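Local structure of small ribosomal subunit biogenesis GTPase RsgA (Thermotoga maritima, 1U0L) at residues L9-I14 against D27-E32; D53-T58 against E68-R73; E165-K170 against L217-G222; K249-K254 against G278-S283. The protein is a circularly permuted, zinc-binding GTPase that probably assists late maturation of the 30S ribosomal subunit. All coordinates share one frame; numbering follows the deposited sequence.

Interaction 1: L9-I14 against D27-E32; sequences LRRRGI and DEETGE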
loop_
_atom_site.group_PDB
_atom_site.type_symbol
_atom_site.label_atom_id
_atom_site.label_comp_id
_atom_site.label_asym_id
_atom_site.label_seq_id
_atom_site.Cartn_x
_atom_site.Cartn_y
_atom_site.Cartn_z
ATOM N N LEU A 9 -2.003 27.492 21.602
ATOM C CA LEU A 9 -2.768 26.387 22.249
ATOM C C LEU A 9 -2.795 25.120 21.387
ATOM O O LEU A 9 -2.546 25.169 20.182
ATOM C CB LEU A 9 -4.205 26.842 22.534
ATOM C CG LEU A 9 -5.149 25.772 23.094
ATOM C CD1 LEU A 9 -4.695 25.356 24.489
ATOM C CD2 LEU A 9 -6.567 26.309 23.122
ATOM N N ARG A 10 -3.105 23.993 22.025
ATOM C CA ARG A 10 -3.189 22.689 21.371
ATOM C C ARG A 10 -3.817 22.719 19.975
ATOM O O ARG A 10 -4.963 23.139 19.805
ATOM C CB ARG A 10 -3.995 21.723 22.247
ATOM C CG ARG A 10 -3.251 21.131 23.434
ATOM C CD ARG A 10 -2.470 19.896 23.021
ATOM N NE ARG A 10 -1.993 19.121 24.165
ATOM C CZ ARG A 10 -1.103 19.559 25.051
ATOM N NH1 ARG A 10 -0.584 20.776 24.930
ATOM N NH2 ARG A 10 -0.724 18.780 26.056
ATOM N N ARG A 11 -3.055 22.267 18.982
ATOM C CA ARG A 11 -3.527 22.197 17.600
ATOM C C ARG A 11 -3.172 20.835 17.021
ATOM O O ARG A 11 -2.103 20.294 17.294
ATOM C CB ARG A 11 -2.898 23.293 16.732
ATOM C CG ARG A 11 -3.404 24.694 17.018
ATOM C CD ARG A 11 -3.139 25.623 15.837
ATOM N NE ARG A 11 -4.372 26.042 15.167
ATOM C CZ ARG A 11 -5.212 25.224 14.534
ATOM N NH1 ARG A 11 -4.964 23.922 14.471
ATOM N NH2 ARG A 11 -6.308 25.709 13.966
ATOM N N ARG A 12 -4.077 20.285 16.220
ATOM C CA ARG A 12 -3.866 18.982 15.607
ATOM C C ARG A 12 -3.169 19.112 14.258
ATOM O O ARG A 12 -3.428 20.044 13.495
ATOM C CB ARG A 12 -5.205 18.266 15.429
ATOM C CG ARG A 12 -6.030 18.223 16.696
ATOM C CD ARG A 12 -7.383 17.569 16.471
ATOM N NE ARG A 12 -7.309 16.110 16.418
ATOM C CZ ARG A 12 -6.862 15.340 17.408
ATOM N NH1 ARG A 12 -6.435 15.881 18.543
ATOM N NH2 ARG A 12 -6.860 14.023 17.270
ATOM N N GLY A 13 -2.277 18.164 13.978
ATOM C CA GLY A 13 -1.548 18.161 12.723
ATOM C C GLY A 13 -1.130 16.765 12.294
ATOM O O GLY A 13 -1.210 15.815 13.076
ATOM N N ILE A 14 -0.697 16.640 11.041
ATOM C CA ILE A 14 -0.236 15.361 10.499
ATOM C C ILE A 14 1.247 15.509 10.193
ATOM O O ILE A 14 1.645 16.473 9.545
ATOM C CB ILE A 14 -0.949 14.984 9.166
ATOM C CG1 ILE A 14 -2.472 14.985 9.344
ATOM C CG2 ILE A 14 -0.515 13.594 8.721
ATOM C CD1 ILE A 14 -3.101 16.361 9.391
ATOM N N ASP A 27 -0.634 21.621 9.689
ATOM C CA ASP A 27 -1.826 21.924 10.479
ATOM C C ASP A 27 -3.104 21.319 9.889
ATOM O O ASP A 27 -3.488 21.615 8.760
ATOM C CB ASP A 27 -1.968 23.443 10.628
ATOM C CG ASP A 27 -3.075 23.837 11.578
ATOM O OD1 ASP A 27 -2.975 23.504 12.775
ATOM O OD2 ASP A 27 -4.045 24.484 11.124
ATOM N N GLU A 28 -3.754 20.468 10.674
ATOM C CA GLU A 28 -4.982 19.799 10.260
ATOM C C GLU A 28 -6.077 20.779 9.853
ATOM O O GLU A 28 -6.831 20.517 8.916
ATOM C CB GLU A 28 -5.492 18.906 11.393
ATOM C CG GLU A 28 -6.822 18.224 11.114
ATOM C CD GLU A 28 -7.279 17.354 12.272
ATOM O OE1 GLU A 28 -6.593 16.351 12.576
ATOM O OE2 GLU A 28 -8.321 17.677 12.882
ATOM N N GLU A 29 -6.171 21.894 10.573
ATOM C CA GLU A 29 -7.179 22.910 10.285
ATOM C C GLU A 29 -6.912 23.444 8.882
ATOM O O GLU A 29 -7.303 22.833 7.889
ATOM C CB GLU A 29 -7.084 24.052 11.306
ATOM C CG GLU A 29 -8.351 24.898 11.456
ATOM C CD GLU A 29 -9.338 24.319 12.462
ATOM O OE1 GLU A 29 -8.955 24.148 13.640
ATOM O OE2 GLU A 29 -10.495 24.038 12.079
ATOM N N THR A 30 -6.240 24.586 8.811
ATOM C CA THR A 30 -5.891 25.214 7.540
ATOM C C THR A 30 -4.483 25.744 7.750
ATOM O O THR A 30 -4.237 26.950 7.727
ATOM C CB THR A 30 -6.830 26.399 7.204
ATOM O OG1 THR A 30 -8.189 25.950 7.197
ATOM C CG2 THR A 30 -6.487 26.979 5.838
ATOM N N GLY A 31 -3.548 24.832 7.960
ATOM C CA GLY A 31 -2.195 25.270 8.212
ATOM C C GLY A 31 -1.123 24.910 7.214
ATOM O O GLY A 31 -1.278 24.031 6.363
ATOM N N GLU A 32 -0.014 25.624 7.349
ATOM C CA GLU A 32 1.140 25.437 6.504
ATOM C C GLU A 32 2.046 24.428 7.190
ATOM O O GLU A 32 1.626 23.727 8.109
ATOM C CB GLU A 32 1.879 26.766 6.310
ATOM C CG GLU A 32 1.055 27.871 5.646
ATOM C CD GLU A 32 0.011 28.488 6.568
ATOM O OE1 GLU A 32 -0.704 29.407 6.117
ATOM O OE2 GLU A 32 -0.094 28.061 7.738
#

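Interaction 2: D53-T58 against E68-R73; sequences DRVEYT and ENVLHR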
loop_
_atom_site.group_PDB
_atom_site.type_symbol
_atom_site.label_atom_id
_atom_site.label_comp_id
_atom_site.label_asym_id
_atom_site.label_seq_id
_atom_site.Cartn_x
_atom_site.Cartn_y
_atom_site.Cartn_z
ATOM N N ASP A 53 1.996 10.181 11.044
ATOM C CA ASP A 53 1.461 10.168 12.395
ATOM C C ASP A 53 0.690 11.433 12.654
ATOM O O ASP A 53 1.129 12.518 12.267
ATOM C CB ASP A 53 2.571 10.041 13.430
ATOM C CG ASP A 53 2.645 8.651 14.011
ATOM O OD1 ASP A 53 1.586 7.983 14.041
ATOM O OD2 ASP A 53 3.738 8.223 14.444
ATOM N N ARG A 54 -0.473 11.284 13.286
ATOM C CA ARG A 54 -1.315 12.423 13.619
ATOM C C ARG A 54 -0.832 12.941 14.970
ATOM O O ARG A 54 -0.623 12.156 15.901
ATOM C CB ARG A 54 -2.769 11.984 13.725
ATOM C CG ARG A 54 -3.687 12.683 12.750
ATOM C CD ARG A 54 -3.500 12.162 11.344
ATOM N NE ARG A 54 -4.418 12.791 10.399
ATOM C CZ ARG A 54 -4.715 12.281 9.208
ATOM N NH1 ARG A 54 -4.166 11.133 8.825
ATOM N NH2 ARG A 54 -5.559 12.913 8.403
ATOM N N VAL A 55 -0.639 14.252 15.089
ATOM C CA VAL A 55 -0.173 14.810 16.361
ATOM C C VAL A 55 -0.803 16.139 16.762
ATOM O O VAL A 55 -1.379 16.850 15.931
ATOM C CB VAL A 55 1.366 15.006 16.369
ATOM C CG1 VAL A 55 2.066 13.649 16.225
ATOM C CG2 VAL A 55 1.778 15.969 15.264
ATOM N N GLU A 56 -0.697 16.455 18.052
ATOM C CA GLU A 56 -1.203 17.711 18.597
ATOM C C GLU A 56 -0.002 18.428 19.204
ATOM O O GLU A 56 0.740 17.846 19.999
ATOM C CB GLU A 56 -2.296 17.449 19.635
ATOM C CG GLU A 56 -2.029 16.297 20.581
ATOM C CD GLU A 56 -3.215 16.029 21.489
ATOM O OE1 GLU A 56 -3.632 16.958 22.216
ATOM O OE2 GLU A 56 -3.731 14.893 21.477
ATOM N N TYR A 57 0.191 19.684 18.809
ATOM C CA TYR A 57 1.338 20.471 19.252
ATOM C C TYR A 57 0.988 21.887 19.726
ATOM O O TYR A 57 -0.163 22.319 19.632
ATOM C CB TYR A 57 2.327 20.574 18.092
ATOM C CG TYR A 57 1.783 21.371 16.919
ATOM C CD1 TYR A 57 2.312 22.619 16.593
ATOM C CD2 TYR A 57 0.720 20.887 16.156
ATOM C CE1 TYR A 57 1.800 23.367 15.538
ATOM C CE2 TYR A 57 0.197 21.628 15.100
ATOM C CZ TYR A 57 0.741 22.869 14.793
ATOM O OH TYR A 57 0.220 23.607 13.746
ATOM N N THR A 58 1.999 22.602 20.225
ATOM C CA THR A 58 1.840 23.979 20.701
ATOM C C THR A 58 2.433 24.922 19.654
ATOM O O THR A 58 3.626 24.871 19.364
ATOM C CB THR A 58 2.571 24.209 22.034
ATOM O OG1 THR A 58 2.024 23.339 23.036
ATOM C CG2 THR A 58 2.418 25.658 22.477
ATOM N N GLU A 68 3.263 18.096 21.552
ATOM C CA GLU A 68 2.797 17.712 22.878
ATOM C C GLU A 68 2.396 16.253 22.975
ATOM O O GLU A 68 2.616 15.622 24.002
ATOM C CB GLU A 68 1.623 18.599 23.307
ATOM C CG GLU A 68 1.988 20.078 23.490
ATOM C CD GLU A 68 2.966 20.313 24.635
ATOM O OE1 GLU A 68 3.423 21.462 24.799
ATOM O OE2 GLU A 68 3.275 19.353 25.373
ATOM N N ASN A 69 1.810 15.713 21.913
ATOM C CA ASN A 69 1.406 14.314 21.938
ATOM C C ASN A 69 1.194 13.717 20.550
ATOM O O ASN A 69 0.893 14.427 19.587
ATOM C CB ASN A 69 0.139 14.160 22.783
ATOM C CG ASN A 69 -0.285 12.716 22.947
ATOM O OD1 ASN A 69 0.504 11.864 23.369
ATOM N ND2 ASN A 69 -1.537 12.428 22.617
ATOM N N VAL A 70 1.367 12.399 20.467
ATOM C CA VAL A 70 1.200 11.643 19.231
ATOM C C VAL A 70 0.001 10.706 19.353
ATOM O O VAL A 70 0.006 9.815 20.196
ATOM C CB VAL A 70 2.437 10.786 18.953
ATOM C CG1 VAL A 70 2.249 10.005 17.671
ATOM C CG2 VAL A 70 3.666 11.662 18.879
ATOM N N LEU A 71 -1.010 10.903 18.509
ATOM C CA LEU A 71 -2.214 10.066 18.524
ATOM C C LEU A 71 -1.899 8.610 18.214
ATOM O O LEU A 71 -0.802 8.294 17.761
ATOM C CB LEU A 71 -3.235 10.560 17.498
ATOM C CG LEU A 71 -4.107 11.783 17.783
ATOM C CD1 LEU A 71 -3.246 12.992 18.131
ATOM C CD2 LEU A 71 -4.962 12.052 16.546
ATOM N N HIS A 72 -2.869 7.727 18.451
ATOM C CA HIS A 72 -2.686 6.302 18.182
ATOM C C HIS A 72 -2.827 6.020 16.688
ATOM O O HIS A 72 -3.729 6.532 16.026
ATOM C CB HIS A 72 -3.697 5.460 18.973
ATOM C CG HIS A 72 -3.558 5.584 20.461
ATOM N ND1 HIS A 72 -4.072 6.648 21.175
ATOM C CD2 HIS A 72 -2.967 4.773 21.373
ATOM C CE1 HIS A 72 -3.805 6.484 22.460
ATOM N NE2 HIS A 72 -3.136 5.355 22.606
ATOM N N ARG A 73 -1.926 5.202 16.161
ATOM C CA ARG A 73 -1.934 4.871 14.745
ATOM C C ARG A 73 -2.760 3.627 14.414
ATOM O O ARG A 73 -2.854 2.702 15.222
ATOM C CB ARG A 73 -0.492 4.683 14.271
ATOM C CG ARG A 73 0.265 3.672 15.084
ATOM C CD ARG A 73 1.607 3.318 14.462
ATOM N NE ARG A 73 2.744 3.786 15.253
ATOM C CZ ARG A 73 3.148 5.048 15.282
ATOM N NH1 ARG A 73 2.500 5.947 14.557
ATOM N NH2 ARG A 73 4.184 5.408 16.030
#

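Interaction 3: E165-K170 against L217-G222; sequences EYLKGK and LKFDFG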
loop_
_atom_site.group_PDB
_atom_site.type_symbol
_atom_site.label_atom_id
_atom_site.label_comp_id
_atom_site.label_asym_id
_atom_site.label_seq_id
_atom_site.Cartn_x
_atom_site.Cartn_y
_atom_site.Cartn_z
ATOM N N GLU A 165 -9.901 9.840 -8.429
ATOM C CA GLU A 165 -11.065 9.597 -7.608
ATOM C C GLU A 165 -10.799 8.743 -6.374
ATOM O O GLU A 165 -11.468 8.923 -5.369
ATOM C CB GLU A 165 -12.185 8.982 -8.441
ATOM C CG GLU A 165 -13.529 9.547 -8.070
ATOM C CD GLU A 165 -13.491 11.069 -7.975
ATOM O OE1 GLU A 165 -13.248 11.720 -9.018
ATOM O OE2 GLU A 165 -13.695 11.609 -6.857
ATOM N N TYR A 166 -9.837 7.824 -6.428
ATOM C CA TYR A 166 -9.554 6.990 -5.258
ATOM C C TYR A 166 -8.552 7.628 -4.325
ATOM O O TYR A 166 -8.536 7.327 -3.135
ATOM C CB TYR A 166 -8.964 5.626 -5.624
ATOM C CG TYR A 166 -9.832 4.726 -6.435
ATOM C CD1 TYR A 166 -9.942 4.893 -7.810
ATOM C CD2 TYR A 166 -10.566 3.715 -5.832
ATOM C CE1 TYR A 166 -10.770 4.071 -8.564
ATOM C CE2 TYR A 166 -11.401 2.890 -6.575
ATOM C CZ TYR A 166 -11.498 3.080 -7.939
ATOM O OH TYR A 166 -12.343 2.304 -8.680
ATOM N N LEU A 167 -7.687 8.477 -4.864
ATOM C CA LEU A 167 -6.665 9.098 -4.045
ATOM C C LEU A 167 -7.219 10.188 -3.148
ATOM O O LEU A 167 -6.676 10.445 -2.074
ATOM C CB LEU A 167 -5.564 9.655 -4.941
ATOM C CG LEU A 167 -4.889 8.597 -5.816
ATOM C CD1 LEU A 167 -3.884 9.283 -6.735
ATOM C CD2 LEU A 167 -4.215 7.543 -4.939
ATOM N N LYS A 168 -8.305 10.814 -3.585
ATOM C CA LYS A 168 -8.946 11.883 -2.825
ATOM C C LYS A 168 -9.039 11.592 -1.339
ATOM O O LYS A 168 -9.482 10.513 -0.937
ATOM C CB LYS A 168 -10.362 12.137 -3.341
ATOM C CG LYS A 168 -10.474 13.127 -4.473
ATOM C CD LYS A 168 -11.915 13.224 -4.938
ATOM C CE LYS A 168 -12.111 14.372 -5.910
ATOM N NZ LYS A 168 -11.218 14.258 -7.096
ATOM N N GLY A 169 -8.619 12.575 -0.543
ATOM C CA GLY A 169 -8.683 12.488 0.902
ATOM C C GLY A 169 -7.708 11.580 1.604
ATOM O O GLY A 169 -7.011 12.001 2.523
ATOM N N LYS A 170 -7.656 10.331 1.167
ATOM C CA LYS A 170 -6.795 9.318 1.770
ATOM C C LYS A 170 -5.288 9.554 1.710
ATOM O O LYS A 170 -4.809 10.444 1.011
ATOM C CB LYS A 170 -7.118 7.970 1.132
ATOM C CG LYS A 170 -8.599 7.664 1.137
ATOM C CD LYS A 170 -8.922 6.517 0.218
ATOM C CE LYS A 170 -10.426 6.301 0.115
ATOM N NZ LYS A 170 -10.768 5.335 -0.981
ATOM N N LEU A 217 3.295 13.684 0.302
ATOM C CA LEU A 217 3.107 14.707 -0.701
ATOM C C LEU A 217 1.622 14.995 -0.741
ATOM O O LEU A 217 0.811 14.070 -0.857
ATOM C CB LEU A 217 3.593 14.209 -2.057
ATOM C CG LEU A 217 5.085 13.895 -2.083
ATOM C CD1 LEU A 217 5.435 13.159 -3.364
ATOM C CD2 LEU A 217 5.877 15.188 -1.949
ATOM N N LYS A 218 1.256 16.270 -0.632
ATOM C CA LYS A 218 -0.149 16.625 -0.643
ATOM C C LYS A 218 -0.660 16.707 -2.071
ATOM O O LYS A 218 0.001 17.265 -2.946
ATOM C CB LYS A 218 -0.365 17.963 0.061
ATOM C CG LYS A 218 -1.829 18.278 0.342
ATOM C CD LYS A 218 -2.046 19.701 0.837
ATOM C CE LYS A 218 -1.305 19.987 2.137
ATOM N NZ LYS A 218 0.181 20.015 1.972
ATOM N N PHE A 219 -1.837 16.143 -2.304
ATOM C CA PHE A 219 -2.436 16.178 -3.628
ATOM C C PHE A 219 -3.237 17.450 -3.822
ATOM O O PHE A 219 -3.835 17.980 -2.882
ATOM C CB PHE A 219 -3.369 14.982 -3.842
ATOM C CG PHE A 219 -2.665 13.733 -4.281
ATOM C CD1 PHE A 219 -2.872 12.531 -3.607
ATOM C CD2 PHE A 219 -1.805 13.753 -5.371
ATOM C CE1 PHE A 219 -2.230 11.367 -4.010
ATOM C CE2 PHE A 219 -1.157 12.594 -5.783
ATOM C CZ PHE A 219 -1.370 11.401 -5.102
ATOM N N ASP A 220 -3.253 17.927 -5.057
ATOM C CA ASP A 220 -4.002 19.116 -5.411
ATOM C C ASP A 220 -5.410 19.000 -4.857
ATOM O O ASP A 220 -5.936 19.934 -4.256
ATOM C CB ASP A 220 -4.087 19.234 -6.930
ATOM C CG ASP A 220 -3.326 20.416 -7.460
ATOM O OD1 ASP A 220 -2.507 20.974 -6.698
ATOM O OD2 ASP A 220 -3.539 20.785 -8.638
ATOM N N PHE A 221 -5.997 17.826 -5.058
ATOM C CA PHE A 221 -7.365 17.543 -4.661
ATOM C C PHE A 221 -7.569 17.025 -3.250
ATOM O O PHE A 221 -8.622 16.452 -2.951
ATOM C CB PHE A 221 -7.952 16.547 -5.650
ATOM C CG PHE A 221 -7.075 15.349 -5.877
ATOM C CD1 PHE A 221 -7.000 14.333 -4.928
ATOM C CD2 PHE A 221 -6.298 15.251 -7.020
ATOM C CE1 PHE A 221 -6.162 13.241 -5.118
ATOM C CE2 PHE A 221 -5.460 14.167 -7.217
ATOM C CZ PHE A 221 -5.391 13.159 -6.265
ATOM N N GLY A 222 -6.583 17.213 -2.379
ATOM C CA GLY A 222 -6.732 16.750 -1.010
ATOM C C GLY A 222 -6.414 15.279 -0.861
ATOM O O GLY A 222 -6.977 14.419 -1.547
#

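Interaction 4: K249-K254 against G278-S283; sequences KEFGDK and GEIAES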
loop_
_atom_site.group_PDB
_atom_site.type_symbol
_atom_site.label_atom_id
_atom_site.label_comp_id
_atom_site.label_asym_id
_atom_site.label_seq_id
_atom_site.Cartn_x
_atom_site.Cartn_y
_atom_site.Cartn_z
ATOM N N LYS A 249 -8.530 -12.920 0.079
ATOM C CA LYS A 249 -9.980 -12.718 0.166
ATOM C C LYS A 249 -10.755 -13.996 -0.115
ATOM O O LYS A 249 -11.427 -14.525 0.766
ATOM C CB LYS A 249 -10.466 -11.683 -0.847
ATOM C CG LYS A 249 -10.108 -10.226 -0.599
ATOM C CD LYS A 249 -11.064 -9.333 -1.412
ATOM C CE LYS A 249 -10.672 -7.892 -1.342
ATOM N NZ LYS A 249 -10.372 -7.488 0.071
ATOM N N GLU A 250 -10.664 -14.471 -1.359
ATOM C CA GLU A 250 -11.362 -15.679 -1.803
ATOM C C GLU A 250 -11.467 -16.756 -0.735
ATOM O O GLU A 250 -12.508 -17.386 -0.597
ATOM C CB GLU A 250 -10.675 -16.298 -3.025
ATOM C CG GLU A 250 -10.374 -15.339 -4.134
ATOM C CD GLU A 250 -8.905 -15.006 -4.197
ATOM O OE1 GLU A 250 -8.353 -14.568 -3.161
ATOM O OE2 GLU A 250 -8.310 -15.187 -5.282
ATOM N N PHE A 251 -10.381 -16.986 -0.007
ATOM C CA PHE A 251 -10.368 -17.997 1.044
ATOM C C PHE A 251 -11.072 -17.402 2.262
ATOM O O PHE A 251 -10.472 -16.625 3.017
ATOM C CB PHE A 251 -8.928 -18.365 1.433
ATOM C CG PHE A 251 -8.051 -18.791 0.275
ATOM C CD1 PHE A 251 -8.458 -18.625 -1.041
ATOM C CD2 PHE A 251 -6.785 -19.316 0.518
ATOM C CE1 PHE A 251 -7.625 -18.971 -2.086
ATOM C CE2 PHE A 251 -5.947 -19.663 -0.528
ATOM C CZ PHE A 251 -6.366 -19.489 -1.829
ATOM N N GLY A 252 -12.341 -17.756 2.450
ATOM C CA GLY A 252 -13.091 -17.231 3.577
ATOM C C GLY A 252 -14.483 -17.823 3.645
ATOM O O GLY A 252 -14.813 -18.560 4.578
ATOM N N ASP A 253 -15.303 -17.496 2.653
ATOM C CA ASP A 253 -16.666 -18.007 2.583
ATOM C C ASP A 253 -16.637 -19.489 2.225
ATOM O O ASP A 253 -17.678 -20.138 2.147
ATOM C CB ASP A 253 -17.455 -17.256 1.519
ATOM C CG ASP A 253 -16.814 -17.354 0.153
ATOM O OD1 ASP A 253 -15.755 -16.723 -0.050
ATOM O OD2 ASP A 253 -17.358 -18.072 -0.713
ATOM N N LYS A 254 -15.437 -20.013 1.990
ATOM C CA LYS A 254 -15.253 -21.419 1.645
ATOM C C LYS A 254 -15.138 -22.259 2.929
ATOM O O LYS A 254 -14.451 -21.864 3.878
ATOM C CB LYS A 254 -13.988 -21.582 0.796
ATOM C CG LYS A 254 -14.194 -22.302 -0.524
ATOM C CD LYS A 254 -14.928 -21.440 -1.556
ATOM C CE LYS A 254 -14.096 -20.231 -1.984
ATOM N NZ LYS A 254 -14.731 -19.417 -3.066
ATOM N N GLY A 278 -13.507 -23.457 -10.503
ATOM C CA GLY A 278 -13.141 -22.296 -11.281
ATOM C C GLY A 278 -13.651 -21.070 -10.559
ATOM O O GLY A 278 -13.627 -19.967 -11.105
ATOM N N GLU A 279 -14.127 -21.276 -9.329
ATOM C CA GLU A 279 -14.634 -20.196 -8.478
ATOM C C GLU A 279 -13.439 -19.429 -7.923
ATOM O O GLU A 279 -13.564 -18.288 -7.477
ATOM C CB GLU A 279 -15.442 -20.767 -7.310
ATOM C CG GLU A 279 -16.827 -21.269 -7.666
ATOM C CD GLU A 279 -17.375 -22.232 -6.624
ATOM O OE1 GLU A 279 -17.209 -21.968 -5.412
ATOM O OE2 GLU A 279 -17.976 -23.253 -7.020
ATOM N N ILE A 280 -12.287 -20.091 -7.937
ATOM C CA ILE A 280 -11.031 -19.522 -7.473
ATOM C C ILE A 280 -10.009 -19.671 -8.600
ATOM O O ILE A 280 -9.769 -20.782 -9.080
ATOM C CB ILE A 280 -10.498 -20.273 -6.234
ATOM C CG1 ILE A 280 -11.414 -20.034 -5.033
ATOM C CG2 ILE A 280 -9.081 -19.813 -5.916
ATOM C CD1 ILE A 280 -10.906 -20.658 -3.731
ATOM N N ALA A 281 -9.407 -18.566 -9.028
ATOM C CA ALA A 281 -8.411 -18.639 -10.099
ATOM C C ALA A 281 -7.267 -19.573 -9.697
ATOM O O ALA A 281 -6.790 -19.530 -8.567
ATOM C CB ALA A 281 -7.864 -17.245 -10.415
ATOM N N GLU A 282 -6.830 -20.420 -10.618
ATOM C CA GLU A 282 -5.740 -21.343 -10.323
ATOM C C GLU A 282 -4.493 -20.598 -9.846
ATOM O O GLU A 282 -3.854 -21.004 -8.870
ATOM C CB GLU A 282 -5.401 -22.178 -11.561
ATOM C CG GLU A 282 -6.593 -22.939 -12.124
ATOM C CD GLU A 282 -6.229 -23.821 -13.302
ATOM O OE1 GLU A 282 -7.151 -24.418 -13.903
ATOM O OE2 GLU A 282 -5.023 -23.918 -13.625
ATOM N N SER A 283 -4.163 -19.501 -10.531
ATOM C CA SER A 283 -2.995 -18.698 -10.189
ATOM C C SER A 283 -3.020 -18.330 -8.725
ATOM O O SER A 283 -2.004 -18.421 -8.037
ATOM C CB SER A 283 -2.959 -17.424 -11.029
ATOM O OG SER A 283 -4.186 -16.734 -10.949
HETATM O O HOH W 1 -9.593 -16.342 -7.229
#

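Interaction 1: L9-I14 against D27-E32
Gly13 and Asp27 meet as an antiparallel non-hydrogen-bonded pair, CA to CA 4.4 Å, and one step on, where strand 22-27 ends, Glu28 N donates to Arg12 O over 2.9 Å. Side-chain charge takes over from there. Two carboxylates share the guanidinium of Arg11, each arriving in its own way. Asp27 lies over a face of the group, its OD1 2.6 Å from Arg11 NH1, and can do so because CG stands anti to the backbone N (chi1 -173°), which brings the acid back to strand 11-19. Glu29 comes to the edge: Arg11 NH2 donates to the anti lone pair of Glu29 OE1 at 3.1 Å, with the oxygen 24° out of the guanidinium plane. Replacing Arg11 by a methionine would probably leave the neighbouring acids Asp27 and Glu29 without their common countercharge. Arg12 and Glu28 run alongside each other, but the ion pair between Arg12 NE and Glu28 OE1 is long at 3.9 Å. The network of Arg11, Asp27 and Glu29 belongs to the OB-fold domain, where strand 11-19 lies between strands 22-27 and 54-58; Arg11 and Gly13 form backbone bonds to Tyr57 and Val55 of the latter, and Tyr57 OH adds a weak bond to Asp27 OD1.

Interaction 2: D53-T58 against E68-R73
Glu56 and Asn69 form the hydrogen-bonded antiparallel pair at the heart of this hairpin, with Glu56 N donating to Asn69 O at 3.0 Å. The return bond is doubled: Glu56 O accepts from Asn69 N at 3.1 Å and from Glu68 N at 3.0 Å, a classic beta bulge, two residues of strand 65-70 facing one of strand 54-58. Beside it Val55 and Val70 pair without hydrogen bonds, side by side and pointing the same way, and Val55 CG1 sits 3.7 Å from Val70 CG2. The Glu56 and Asn69 side chains also run together, on the other face from the valines: Glu56 CG lies between its backbone N and carbonyl carbon (chi1 41°), and the extended chain beyond carries the carboxylate alongside Asn69, whose ND2 gives Glu56 OE2 a straight but weak bond. Leu71 CD2 lies 3.6 Å from Arg54 CB. At one end Thr58 OG1 donates to the anti lone pair of Glu68 OE1 (2.9 Å), and Arg39 holds the same oxygen by a salt bridge. At the other, the Asp53 carboxylate lies at the edge of the Arg73 guanidinium, nearly coplanar with it (27°), as a salt bridge whose distances are doubtful; Tyr50 N gives Asp53 OD2 a further bond. Ile49 packs on both valines. The chemistry thus changes across the sheet: aliphatic carbon on the buried valine face, charged and amide groups on the partly exposed one, and second partners for the acids at both ends.

Interaction 3: E165-K170 against L217-G222
Leu167, the last residue of helix 160-167, packs between two phenylalanines. Its CB lies closest to Phe221, at the edge of the ring and 3.6 Å from CE1. Further out, with CG anti to the carbonyl carbon (chi1 -59°), the chain turns so that CD1 comes closest to Phe219, 3.7 Å from CZ. Phe221 CZ stands over the rim of one Phe219 face, while Phe219 CB lies over a face of Phe221. Both belong to a type I turn, Phe219 to Gly222, which links the antiparallel strands 216-218 and 224-226 at the border of the GTPase domain's central sheet, while the helix across from it leads into strand 171-175 and so into the GTP-binding loop. On the other flank of Phe221, Lys168 CG reaches CD1 at 3.7 Å, crossing at about a right angle. A serine in place of Phe221 would probably open a gap beside Leu167 CB and take away one of the groups packed on Phe219. The backbones join as well: Gly169 N donates to Gly222 O over 2.7 Å, from a position 50° above the carbonyl plane. Ile189, on the helix that follows the GTP-binding loop, packs against Leu167, Phe219 and Phe221.

Interaction 4: K249-K254 against G278-S283
Glu250 is the first residue of 249-254 to meet the other segment, resting its CB 4.3 Å from Ile280 CG1. A water bridges its carboxylate and the backbone of the other segment: it donates to Glu250 OE2 at 2.6 Å and accepts from Ala281 N at 2.9 Å. Ala281 holds the N-cap position of helix 282-296, so a carboxylate close to this helix start is likely to be electrostatically favoured. The stronger partner of Glu250 is Arg284, whose NE forms a salt bridge with Glu250 OE2. Phe251 follows, its ring brought toward Ile280 by a first torsion that sets CG anti to the carbonyl carbon (chi1 -54°). The two side chains cross at about a right angle, with Phe251 CE1 4.0 Å from Ile280 CD1. The same ring meets His263, a zinc ligand, and Tyr288 edge-to-face, which ties this apolar patch to the surroundings of the metal. Lys254 closes the segment. Its chain, bent at chi2 and chi3, comes tip to tip with Ile280, CE lying 3.7 Å from CD1, so that aliphatic carbon rather than charge does most of the touching. Its NZ is 4.3 Å from Glu279 OE1, beyond a salt bridge, and its ion pair with the poorly ordered Asp253 is long. The Lys254 side chain comes within about 7 Å of the zinc ion held by Cys256, Cys261, His263 and Cys269. Ile280 thus fills the bend between helices 270-277 and 282-296: Lys254 and Ile280 both pack on Ala274 of the first, and Ala281 leans on Ile142 of helix 130-143.

In the fold
Interactions 1 and 2 lie in one sheet, in which strands 11-19 and 54-58 are neighbours. Interaction 1 depends on ion pairs near the end of a strand, interaction 2 on regular backbone pairing with a buried valine face. Interaction 3 belongs to the GTPase domain, its centre about 18 Å from that of interaction 1, and relies on aromatic and aliphatic packing with a single backbone bond. Interaction 4, about 45 Å from interaction 1 between centres, lies near the zinc site and has a water as its polar link between the segments. All four are partly buried; interaction 2 has no fully exposed touching residue, while interactions 1, 3 and 4 do.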